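Local coordinates for protein SPD1 nuclease (Streptococcus pyogenes, PDB 2XGR) that acts as a prophage-encoded extracellular DNase and probably cleaves nucleic acid with the aid of a bound metal ion, as in the His-Me finger endonuclease clan, at residues L80-H84 with E85-V89; D168-L171 with A172-D176; I213-S217 with N218-I222. One frame throughout, in Å; residues are numbered along the deposited sequence.

Contact 1: L80-H84 with E85-V89; sequences LQDRH and ETKDV
Asp82 and Lys87 meet through a loose salt bridge across the turn. Lys87 NZ lies 3.4 Å from Asp82 OD2, and this hydrogen bond is weak. NZ is almost as near to Asp82 OD1, at 3.5 Å, so it favours neither oxygen strongly. The Lys87 chain is extended beyond CG and crosses the aspartate at about a right angle. The Asp82 carboxylate reaches it because CG is anti to the backbone N (chi1 177°).

The backbone gives the firmer link. Glu85 N donates to Asp82 O at 3.2 Å, nearly straight at 168°. The N-H comes from above the carbonyl plane, not along a lone pair. With the bond from His84 N to Gln81 O, it carries the chain through the 3-10 segment 82-84. On the buried side, Glu85 CG rests 3.9 Å from Leu80 CD1. A water joins the next residues: it donates to His84 O and accepts from Thr86 OG1, 2.7 Å away.

Further out, the His84 ring meets Tyr60 and Trp178, and Arg83 CG lies over the centre of one of its faces. Leu80 and Glu85 both touch Leu171 of helix 160-173. Asp168 of that helix brings a carboxylate close to Glu85 OE2.

Asp82, Glu85 and Asp168 thus gather acidic groups where the loop meets the helix. Lys87, an exposed residue, would offset part of this charge. The buried Glu85 may have a raised pKa and could share a proton with Asp168.

Contact 2: D168-L171 with A172-D176; sequences DSWL and ALHPD
Ala172 N donates to Asp168 O at 2.9 Å and Leu173 N to Ser169 O at 3.0 Å, the last regular helical bonds before His174 leaves helical geometry (phi -131°). The bond pattern then changes. His174 N donates to Leu171 O at 3.1 Å, three residues back, from well above the carbonyl plane. Its bond to Trp170 O is weak. Pro175 follows, with no N-H to offer Leu171 O.

The His174 side chain makes up for the weak bond. Its ND1 donates to Trp170 O at 2.9 Å, with the carbonyl oxygen close to the imidazole plane. The same ring forms an offset stack on the five-membered ring of Trp170. The centroids are 4.2 Å apart and the planes meet at 30°. His174 ND1 stands 3.4 Å above the indole plane, displaced toward the rim, and CE1 lies near Trp170 CD1 and NE1. A trans chi1 (-176°) places Trp170 CG beside the carbonyl carbon and swings the indole alongside the end of the helix. Leu173 lies along the previous turn, with CG 3.4 Å from Ser169 O.

His40 meets both the Trp170 and the His174 rings. Trp170 also packs on Leu211 and Ile213 of strand 209-214, while Ser169 OG is bonded to Arg33 O.

Trp170 O is therefore held by one residue in two ways, firmly by the ring ND1 and weakly by the backbone N. The ND1 donor fixes the rotation of the imidazole and meets a carbonyl at the C-terminal end of helix 160-173. ND1 must carry a proton here. The carbonyls of the helix end and the stacked indole would probably favour a positive charge on His174.

Contact 3: I213-S217 with N218-I222; sequences IRLNS and NKESI
Glu220 turns its CG beside its own backbone N (chi1 -66°) and extends beyond it, which carries the carboxylate back over the backbone of Leu215 and Ser217. In Ser217 the OG lies roughly trans to N, beside the carbonyl carbon (chi1 156°), and faces forward to Lys219.

The two Glu220 oxygens then hold different N-H groups. OE2 accepts from Leu215 N at 2.9 Å, on its syn side and 23° out of the carboxylate plane. OE1 accepts from Ser217 N at 3.1 Å, but that N-H comes from above the plane. Leu215 CB lies 3.5 Å from Glu220 OE2, so the carboxylate is also in contact with carbon.

Ser217 OG takes the N-H of Lys219 at 3.0 Å in a nearly straight bond. The backbone bond from Glu220 N to Ser217 O is long, 3.5 Å, and weak.

Partners from the fold fix both groups. Tyr201 OH is bonded to Glu220 OE2, and Tyr163 OH of helix 160-173 to Ser217 OG. Leu215 packs on Arg166 and Leu167 of that helix.

Ser217 to Glu220 form a type I beta turn, overlaid by an ST turn at Ser217. The Glu220 carboxylate bonds are an addition to it: a glutamate closes the loop from within by binding its backbone N-H groups. The loop joins strand 209-214 to the short strand 221-222, both in the large antiparallel sheet.

In the fold
The three contacts follow one another in series, and none nests within or crosses another. From the N terminus, contact 1 turns the chain as it leaves strand 76-80, which pairs with strand 178-186 in the large sheet. Contact 2 ends helix 160-173 shortly before that strand begins. Here the loops meet: Arg83 NH2 probably bonds to Pro175 O, Gln81 NE2 makes a weak hydrogen bond to Asp176 O, and Glu85 lies close to Asp168. Contact 3 closes the loop between strands 209-214 and 221-222. It touches contact 2 where Ile213 CD1 meets Trp170 CZ3 at 3.8 Å. Contacts 1 and 3 do not touch, with centres about 23 Å apart. The helix end of contact 2 lies against both.

Contact 1: L80-H84 with E85-V89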
loop_
_atom_site.group_PDB
_atom_site.type_symbol
_atom_site.label_atom_id
_atom_site.label_comp_id
_atom_site.label_asym_id
_atom_site.label_seq_id
_atom_site.Cartn_x
_atom_site.Cartn_y
_atom_site.Cartn_z
ATOM N N LEU A 80 7.340 -9.810 -0.383
ATOM C CA LEU A 80 8.522 -9.789 0.528
ATOM C C LEU A 80 8.244 -10.568 1.796
ATOM O O LEU A 80 7.050 -10.815 2.147
ATOM C CB LEU A 80 8.950 -8.308 0.851
ATOM C CG LEU A 80 8.128 -7.603 1.963
ATOM C CD1 LEU A 80 8.874 -6.388 2.556
ATOM C CD2 LEU A 80 6.662 -7.164 1.392
ATOM N N GLN A 81 9.330 -10.898 2.510
ATOM C CA GLN A 81 9.254 -11.262 3.936
ATOM C C GLN A 81 9.764 -10.166 4.834
ATOM O O GLN A 81 10.443 -9.233 4.412
ATOM C CB GLN A 81 10.079 -12.565 4.194
ATOM C CG GLN A 81 9.668 -13.736 3.264
ATOM C CD GLN A 81 10.580 -14.937 3.548
ATOM O OE1 GLN A 81 11.782 -14.813 3.415
ATOM N NE2 GLN A 81 10.013 -16.065 3.905
ATOM N N ASP A 82 9.533 -10.370 6.138
ATOM C CA ASP A 82 9.955 -9.415 7.153
ATOM C C ASP A 82 11.462 -9.144 7.008
ATOM O O ASP A 82 11.893 -7.977 7.067
ATOM C CB ASP A 82 9.709 -9.994 8.540
ATOM C CG ASP A 82 10.203 -9.068 9.662
ATOM O OD1 ASP A 82 9.675 -7.994 9.847
ATOM O OD2 ASP A 82 11.179 -9.401 10.313
ATOM N N ARG A 83 12.208 -10.192 6.630
ATOM C CA ARG A 83 13.691 -10.052 6.578
ATOM C C ARG A 83 14.173 -9.100 5.512
ATOM O O ARG A 83 15.339 -8.664 5.519
ATOM C CB ARG A 83 14.387 -11.403 6.324
ATOM C CG ARG A 83 14.120 -12.031 4.967
ATOM C CD ARG A 83 14.524 -13.508 4.991
ATOM N NE ARG A 83 13.628 -14.275 5.897
ATOM C CZ ARG A 83 13.666 -15.592 6.095
ATOM N NH1 ARG A 83 14.611 -16.320 5.514
ATOM N NH2 ARG A 83 12.786 -16.191 6.899
ATOM N N HIS A 84 13.296 -8.833 4.534
ATOM C CA HIS A 84 13.702 -8.003 3.398
ATOM C C HIS A 84 13.432 -6.532 3.569
ATOM O O HIS A 84 13.788 -5.758 2.676
ATOM C CB HIS A 84 12.997 -8.427 2.148
ATOM C CG HIS A 84 13.086 -9.879 1.832
ATOM N ND1 HIS A 84 14.279 -10.494 1.441
ATOM C CD2 HIS A 84 12.120 -10.825 1.748
ATOM C CE1 HIS A 84 14.057 -11.787 1.255
ATOM N NE2 HIS A 84 12.746 -12.002 1.379
ATOM N N GLU A 85 12.808 -6.137 4.673
ATOM C CA GLU A 85 12.408 -4.786 4.867
ATOM C C GLU A 85 13.619 -3.882 5.026
ATOM O O GLU A 85 14.629 -4.336 5.401
ATOM C CB GLU A 85 11.537 -4.621 6.131
ATOM C CG GLU A 85 10.155 -5.153 6.025
ATOM C CD GLU A 85 9.235 -4.799 7.200
ATOM O OE1 GLU A 85 9.679 -4.172 8.114
ATOM O OE2 GLU A 85 8.105 -5.244 7.227
ATOM N N THR A 86 13.427 -2.601 4.736
ATOM C CA THR A 86 14.411 -1.576 4.984
ATOM C C THR A 86 14.050 -0.756 6.240
ATOM O O THR A 86 13.216 0.120 6.201
ATOM C CB THR A 86 14.494 -0.693 3.717
ATOM O OG1 THR A 86 14.888 -1.534 2.587
ATOM C CG2 THR A 86 15.520 0.385 3.922
ATOM N N LYS A 87 14.477 -1.211 7.419
ATOM C CA LYS A 87 13.979 -0.630 8.659
ATOM C C LYS A 87 15.020 0.402 9.046
ATOM O O LYS A 87 16.155 0.029 9.446
ATOM C CB LYS A 87 13.861 -1.684 9.770
ATOM C CG LYS A 87 13.215 -2.975 9.296
ATOM C CD LYS A 87 13.287 -4.134 10.321
ATOM C CE LYS A 87 12.251 -5.226 10.029
ATOM N NZ LYS A 87 12.597 -6.375 10.931
ATOM N N ASP A 88 14.805 1.612 8.539
ATOM C CA ASP A 88 15.766 2.714 8.797
ATOM C C ASP A 88 15.165 3.538 9.944
ATOM O O ASP A 88 14.012 3.990 9.892
ATOM C CB ASP A 88 15.884 3.584 7.521
ATOM C CG ASP A 88 16.834 2.975 6.490
ATOM O OD1 ASP A 88 17.532 2.037 6.833
ATOM O OD2 ASP A 88 16.914 3.441 5.335
ATOM N N VAL A 89 15.988 3.821 10.940
ATOM C CA VAL A 89 15.531 4.643 12.101
ATOM C C VAL A 89 15.238 6.066 11.683
ATOM O O VAL A 89 14.286 6.689 12.223
ATOM C CB VAL A 89 16.629 4.614 13.203
ATOM C CG1 VAL A 89 16.289 5.574 14.360
ATOM C CG2 VAL A 89 16.689 3.159 13.805
HETATM O O HOH W 1 13.233 -3.340 1.453
#

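Contact 2: D168-L171 with A172-D176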
loop_
_atom_site.group_PDB
_atom_site.type_symbol
_atom_site.label_atom_id
_atom_site.label_comp_id
_atom_site.label_asym_id
_atom_site.label_seq_id
_atom_site.Cartn_x
_atom_site.Cartn_y
_atom_site.Cartn_z
ATOM N N ASP A 168 2.930 -4.860 8.426
ATOM C CA ASP A 168 4.325 -5.013 8.955
ATOM C C ASP A 168 4.290 -5.894 10.213
ATOM O O ASP A 168 5.078 -6.824 10.350
ATOM C CB ASP A 168 4.856 -3.611 9.272
ATOM C CG ASP A 168 6.205 -3.634 9.933
ATOM O OD1 ASP A 168 7.090 -4.263 9.380
ATOM O OD2 ASP A 168 6.374 -2.936 10.945
ATOM N N SER A 169 3.294 -5.678 11.051
ATOM C CA SER A 169 3.149 -6.520 12.260
ATOM C C SER A 169 2.873 -7.964 11.949
ATOM O O SER A 169 3.501 -8.851 12.509
ATOM C CB SER A 169 2.043 -5.992 13.160
ATOM O OG SER A 169 1.932 -6.873 14.273
ATOM N N TRP A 170 2.055 -8.199 10.935
ATOM C CA TRP A 170 1.753 -9.525 10.467
ATOM C C TRP A 170 3.016 -10.173 9.930
ATOM O O TRP A 170 3.284 -11.370 10.213
ATOM C CB TRP A 170 0.658 -9.469 9.371
ATOM C CG TRP A 170 0.245 -10.857 8.911
ATOM C CD1 TRP A 170 -0.630 -11.736 9.531
ATOM C CD2 TRP A 170 0.806 -11.552 7.825
ATOM N NE1 TRP A 170 -0.678 -12.927 8.827
ATOM C CE2 TRP A 170 0.191 -12.826 7.765
ATOM C CE3 TRP A 170 1.740 -11.197 6.843
ATOM C CZ2 TRP A 170 0.459 -13.718 6.735
ATOM C CZ3 TRP A 170 2.024 -12.063 5.836
ATOM C CH2 TRP A 170 1.422 -13.348 5.810
ATOM N N LEU A 171 3.776 -9.440 9.090
ATOM C CA LEU A 171 5.011 -9.982 8.582
ATOM C C LEU A 171 5.973 -10.370 9.692
ATOM O O LEU A 171 6.579 -11.466 9.639
ATOM C CB LEU A 171 5.701 -8.962 7.663
ATOM C CG LEU A 171 5.236 -8.928 6.251
ATOM C CD1 LEU A 171 6.017 -7.794 5.506
ATOM C CD2 LEU A 171 5.426 -10.344 5.515
ATOM N N ALA A 172 6.106 -9.503 10.695
ATOM C CA ALA A 172 7.082 -9.744 11.783
ATOM C C ALA A 172 6.654 -11.006 12.607
ATOM O O ALA A 172 7.507 -11.784 13.110
ATOM C CB ALA A 172 7.138 -8.551 12.701
ATOM N N LEU A 173 5.336 -11.215 12.733
ATOM C CA LEU A 173 4.808 -12.366 13.489
ATOM C C LEU A 173 4.920 -13.643 12.720
ATOM O O LEU A 173 4.808 -14.735 13.293
ATOM C CB LEU A 173 3.329 -12.135 13.834
ATOM C CG LEU A 173 3.169 -11.118 14.974
ATOM C CD1 LEU A 173 1.697 -10.620 15.017
ATOM C CD2 LEU A 173 3.607 -11.773 16.328
ATOM N N HIS A 174 5.096 -13.551 11.402
ATOM C CA HIS A 174 5.119 -14.736 10.552
ATOM C C HIS A 174 6.340 -14.712 9.625
ATOM O O HIS A 174 6.188 -14.547 8.396
ATOM C CB HIS A 174 3.823 -14.828 9.682
ATOM C CG HIS A 174 2.552 -14.893 10.481
ATOM N ND1 HIS A 174 1.873 -13.763 10.876
ATOM C CD2 HIS A 174 1.933 -15.938 11.093
ATOM C CE1 HIS A 174 0.888 -14.100 11.700
ATOM N NE2 HIS A 174 0.895 -15.413 11.838
ATOM N N PRO A 175 7.562 -14.771 10.191
ATOM C CA PRO A 175 8.770 -14.454 9.438
ATOM C C PRO A 175 9.035 -15.391 8.268
ATOM O O PRO A 175 9.878 -15.067 7.429
ATOM C CB PRO A 175 9.894 -14.566 10.484
ATOM C CG PRO A 175 9.334 -15.545 11.540
ATOM C CD PRO A 175 7.872 -15.119 11.610
ATOM N N ASP A 176 8.354 -16.553 8.223
ATOM C CA ASP A 176 8.538 -17.447 7.120
ATOM C C ASP A 176 7.535 -17.239 5.997
ATOM O O ASP A 176 7.680 -17.858 4.934
ATOM C CB ASP A 176 8.494 -18.915 7.592
ATOM C CG ASP A 176 9.681 -19.272 8.523
ATOM O OD1 ASP A 176 10.861 -18.951 8.185
ATOM O OD2 ASP A 176 9.400 -19.774 9.633
#

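Contact 3: I213-S217 with N218-I222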
loop_
_atom_site.group_PDB
_atom_site.type_symbol
_atom_site.label_atom_id
_atom_site.label_comp_id
_atom_site.label_asym_id
_atom_site.label_seq_id
_atom_site.Cartn_x
_atom_site.Cartn_y
_atom_site.Cartn_z
ATOM N N ILE A 213 -5.526 -11.911 4.780
ATOM C CA ILE A 213 -5.059 -11.162 5.944
ATOM C C ILE A 213 -6.144 -10.159 6.369
ATOM O O ILE A 213 -6.682 -9.442 5.527
ATOM C CB ILE A 213 -3.784 -10.364 5.562
ATOM C CG1 ILE A 213 -2.602 -11.321 5.357
ATOM C CG2 ILE A 213 -3.435 -9.373 6.772
ATOM C CD1 ILE A 213 -1.322 -10.751 4.627
ATOM N N ARG A 214 -6.470 -10.117 7.669
ATOM C CA ARG A 214 -7.490 -9.184 8.168
ATOM C C ARG A 214 -6.846 -8.149 9.055
ATOM O O ARG A 214 -6.108 -8.481 9.960
ATOM C CB ARG A 214 -8.560 -9.961 9.010
ATOM C CG ARG A 214 -9.075 -11.224 8.257
ATOM C CD ARG A 214 -10.493 -11.193 7.680
ATOM N NE ARG A 214 -10.819 -12.572 7.269
ATOM C CZ ARG A 214 -11.162 -12.954 6.037
ATOM N NH1 ARG A 214 -11.349 -12.046 5.085
ATOM N NH2 ARG A 214 -11.346 -14.253 5.768
ATOM N N LEU A 215 -6.991 -6.905 8.636
ATOM C CA LEU A 215 -6.437 -5.785 9.381
ATOM C C LEU A 215 -7.458 -5.032 10.227
ATOM O O LEU A 215 -7.084 -4.033 10.875
ATOM C CB LEU A 215 -5.747 -4.822 8.416
ATOM C CG LEU A 215 -4.712 -5.505 7.496
ATOM C CD1 LEU A 215 -3.996 -4.402 6.642
ATOM C CD2 LEU A 215 -3.714 -6.273 8.330
ATOM N N ASN A 216 -8.666 -5.590 10.345
ATOM C CA ASN A 216 -9.734 -5.045 11.206
ATOM C C ASN A 216 -10.311 -3.686 10.811
ATOM O O ASN A 216 -10.730 -2.896 11.643
ATOM C CB ASN A 216 -9.339 -5.089 12.706
ATOM C CG ASN A 216 -10.554 -5.228 13.577
ATOM O OD1 ASN A 216 -11.374 -6.119 13.301
ATOM N ND2 ASN A 216 -10.667 -4.401 14.666
ATOM N N SER A 217 -10.336 -3.390 9.506
ATOM C CA SER A 217 -10.926 -2.151 9.057
ATOM C C SER A 217 -12.282 -2.487 8.389
ATOM O O SER A 217 -12.326 -3.431 7.580
ATOM C CB SER A 217 -9.950 -1.615 8.001
ATOM O OG SER A 217 -10.570 -0.790 7.141
ATOM N N ASN A 218 -13.200 -1.531 8.403
ATOM C CA ASN A 218 -14.484 -1.745 7.691
ATOM C C ASN A 218 -14.368 -1.557 6.152
ATOM O O ASN A 218 -15.352 -1.780 5.447
ATOM C CB ASN A 218 -15.528 -0.718 8.183
ATOM C CG ASN A 218 -15.926 -0.937 9.594
ATOM O OD1 ASN A 218 -15.994 -2.073 10.090
ATOM N ND2 ASN A 218 -16.132 0.162 10.301
ATOM N N LYS A 219 -13.165 -1.266 5.658
ATOM C CA LYS A 219 -12.951 -0.976 4.241
ATOM C C LYS A 219 -12.418 -2.204 3.465
ATOM O O LYS A 219 -12.234 -2.092 2.256
ATOM C CB LYS A 219 -11.953 0.186 4.104
ATOM C CG LYS A 219 -12.448 1.486 4.669
ATOM C CD LYS A 219 -11.513 2.645 4.263
ATOM C CE LYS A 219 -11.846 3.889 5.036
ATOM N NZ LYS A 219 -13.100 4.385 4.389
ATOM N N GLU A 220 -12.189 -3.325 4.134
ATOM C CA GLU A 220 -11.501 -4.465 3.491
ATOM C C GLU A 220 -12.491 -5.256 2.655
ATOM O O GLU A 220 -13.489 -5.749 3.212
ATOM C CB GLU A 220 -10.905 -5.359 4.526
ATOM C CG GLU A 220 -9.754 -4.552 5.250
ATOM C CD GLU A 220 -9.163 -5.395 6.349
ATOM O OE1 GLU A 220 -9.793 -5.583 7.420
ATOM O OE2 GLU A 220 -8.138 -6.040 6.104
ATOM N N SER A 221 -12.199 -5.402 1.371
ATOM C CA SER A 221 -13.103 -6.120 0.473
ATOM C C SER A 221 -12.308 -7.309 -0.038
ATOM O O SER A 221 -11.251 -7.128 -0.635
ATOM C CB SER A 221 -13.559 -5.210 -0.678
ATOM O OG SER A 221 -14.285 -5.971 -1.679
ATOM N N ILE A 222 -12.869 -8.504 0.096
ATOM C CA ILE A 222 -12.160 -9.732 -0.193
ATOM C C ILE A 222 -12.731 -10.306 -1.471
ATOM O O ILE A 222 -13.933 -10.234 -1.679
ATOM C CB ILE A 222 -12.355 -10.728 0.942
ATOM C CG1 ILE A 222 -11.884 -10.069 2.255
ATOM C CG2 ILE A 222 -11.508 -11.933 0.732
ATOM C CD1 ILE A 222 -12.797 -10.478 3.444
#